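Local coordinates for protein amidase (PDB 5EWQ) that probably hydrolyses carboxylic amides to the acid and ammonia, as a member of the amidase signature family, at residues 83-88 and 194-199. Residues are numbered along the deposited sequence; the frame is centred on the assembly and turned at random.
Sequences ITLNSV and YGPIMF
The puckered pyrrolidine of Pro196 is the one ring that touches across, meeting Ile83 and Leu85 through CG. CG lies 3.7 Å from Ile83 CD1 and almost as near Ile83 CG1, and the two side chains cross at about a right angle. Leu85 adds a looser touch, CD2 standing 4.4 Å from Pro196 CG. Neither aromatic ring of 194-199 reaches the other segment: Met198 CB sits over the rim of one face of Phe199, while Tyr194 meets the ring of Tyr473.

In Ile83, CG1 is anti to the backbone N (chi1 -168°), which swings it toward the proline, and chi2 (62°) then sets where CD1 lies; its branched side chain suits an apolar partner such as the proline ring. Leu85, buried, also packs on Thr210 of helix 206-213. No hydrogen bond joins the two segments, and the small interface, 91 Å² in all, is apolar.

Gly195 has a phi/psi of 165/85, open to glycine but hardly to residues with a side chain. Pro196 follows with a phi of -54°, within the range its ring imposes. The bond from Phe199 N to Gly195 O (2.8 Å) closes an alpha-turn with Pro196 within it, its ring facing Ile83. The contact thus joins two loops of the amidase signature fold: one enters edge strand 88-91 of the mixed sheet, the other leads through the family's glycine- and serine-rich sequence into helix 206-213.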
loop_
_atom_site.group_PDB
_atom_site.type_symbol
_atom_site.label_atom_id
_atom_site.label_comp_id
_atom_site.label_asym_id
_atom_site.label_seq_id
_atom_site.Cartn_x
_atom_site.Cartn_y
_atom_site.Cartn_z
ATOM N N ILE A 83 -22.589 2.823 1.065
ATOM C CA ILE A 83 -21.713 3.839 1.633
ATOM C C ILE A 83 -20.795 4.412 0.550
ATOM O O ILE A 83 -20.316 5.542 0.663
ATOM C CB ILE A 83 -20.873 3.269 2.806
ATOM C CG1 ILE A 83 -20.178 4.393 3.579
ATOM C CG2 ILE A 83 -19.874 2.232 2.314
ATOM C CD1 ILE A 83 -21.136 5.364 4.233
ATOM N N THR A 84 -20.574 3.622 -0.501
ATOM C CA THR A 84 -19.814 4.041 -1.680
ATOM C C THR A 84 -18.445 4.614 -1.321
ATOM O O THR A 84 -18.213 5.817 -1.439
ATOM C CB THR A 84 -20.597 5.083 -2.507
ATOM O OG1 THR A 84 -21.986 4.725 -2.539
ATOM C CG2 THR A 84 -20.061 5.155 -3.932
ATOM N N LEU A 85 -17.541 3.743 -0.883
ATOM C CA LEU A 85 -16.199 4.163 -0.494
ATOM C C LEU A 85 -15.376 4.577 -1.708
ATOM O O LEU A 85 -14.459 5.392 -1.594
ATOM C CB LEU A 85 -15.487 3.043 0.266
ATOM C CG LEU A 85 -16.193 2.527 1.521
ATOM C CD1 LEU A 85 -15.393 1.408 2.169
ATOM C CD2 LEU A 85 -16.435 3.657 2.509
ATOM N N ASN A 86 -15.715 4.008 -2.863
ATOM C CA ASN A 86 -15.033 4.302 -4.121
ATOM C C ASN A 86 -13.524 4.118 -4.010
ATOM O O ASN A 86 -12.759 5.073 -4.154
ATOM C CB ASN A 86 -15.354 5.727 -4.582
ATOM C CG ASN A 86 -14.995 5.965 -6.038
ATOM O OD1 ASN A 86 -14.892 5.024 -6.825
ATOM N ND2 ASN A 86 -14.807 7.228 -6.404
ATOM N N SER A 87 -13.102 2.886 -3.746
ATOM C CA SER A 87 -11.689 2.588 -3.553
ATOM C C SER A 87 -11.163 1.623 -4.608
ATOM O O SER A 87 -9.978 1.290 -4.618
ATOM C CB SER A 87 -11.456 2.005 -2.160
ATOM O OG SER A 87 -12.129 0.767 -2.010
ATOM N N VAL A 88 -12.048 1.180 -5.493
ATOM C CA VAL A 88 -11.675 0.242 -6.546
ATOM C C VAL A 88 -11.766 0.893 -7.921
ATOM O O VAL A 88 -12.817 1.406 -8.305
ATOM C CB VAL A 88 -12.566 -1.012 -6.519
ATOM C CG1 VAL A 88 -12.180 -1.960 -7.641
ATOM C CG2 VAL A 88 -12.462 -1.704 -5.170
ATOM N N TYR A 194 -13.989 4.178 7.969
ATOM C CA TYR A 194 -14.251 4.439 9.381
ATOM C C TYR A 194 -15.004 5.748 9.585
ATOM O O TYR A 194 -15.392 6.083 10.704
ATOM C CB TYR A 194 -12.943 4.455 10.172
ATOM C CG TYR A 194 -12.354 3.081 10.384
ATOM C CD1 TYR A 194 -12.731 2.305 11.472
ATOM C CD2 TYR A 194 -11.427 2.556 9.494
ATOM C CE1 TYR A 194 -12.200 1.047 11.671
ATOM C CE2 TYR A 194 -10.889 1.297 9.685
ATOM C CZ TYR A 194 -11.280 0.548 10.776
ATOM O OH TYR A 194 -10.748 -0.705 10.971
ATOM N N GLY A 195 -15.210 6.485 8.499
ATOM C CA GLY A 195 -15.929 7.743 8.556
ATOM C C GLY A 195 -15.730 8.581 7.308
ATOM O O GLY A 195 -14.864 9.456 7.280
ATOM N N PRO A 196 -16.533 8.313 6.266
ATOM C CA PRO A 196 -16.468 9.026 4.984
ATOM C C PRO A 196 -16.579 10.536 5.160
ATOM O O PRO A 196 -17.314 10.988 6.038
ATOM C CB PRO A 196 -17.673 8.474 4.216
ATOM C CG PRO A 196 -17.900 7.124 4.805
ATOM C CD PRO A 196 -17.567 7.264 6.260
ATOM N N ILE A 197 -15.837 11.288 4.348
ATOM C CA ILE A 197 -15.780 12.753 4.415
ATOM C C ILE A 197 -15.198 13.256 5.739
ATOM O O ILE A 197 -14.308 14.107 5.747
ATOM C CB ILE A 197 -17.172 13.393 4.201
ATOM C CG1 ILE A 197 -17.776 12.928 2.875
ATOM C CG2 ILE A 197 -17.074 14.911 4.242
ATOM C CD1 ILE A 197 -16.953 13.304 1.664
HETATM N N MSE A 198 -15.705 12.728 6.850
HETATM C CA MSE A 198 -15.238 13.101 8.181
HETATM C C MSE A 198 -13.741 12.850 8.345
HETATM O O MSE A 198 -13.003 13.723 8.799
HETATM C CB MSE A 198 -16.014 12.327 9.250
HETATM C CG MSE A 198 -15.849 12.869 10.660
HETATM SE SE MSE A 198 -16.559 11.648 12.006
HETATM C CE MSE A 198 -18.208 11.129 11.105
ATOM N N PHE A 199 -13.301 11.653 7.970
ATOM C CA PHE A 199 -11.894 11.285 8.079
ATOM C C PHE A 199 -11.244 11.184 6.704
ATOM O O PHE A 199 -11.795 10.564 5.795
ATOM C CB PHE A 199 -11.741 9.953 8.821
ATOM C CG PHE A 199 -12.341 9.949 10.198
ATOM C CD1 PHE A 199 -12.338 11.097 10.976
ATOM C CD2 PHE A 199 -12.913 8.798 10.714
ATOM C CE1 PHE A 199 -12.892 11.093 12.242
ATOM C CE2 PHE A 199 -13.466 8.788 11.980
ATOM C CZ PHE A 199 -13.456 9.938 12.745
#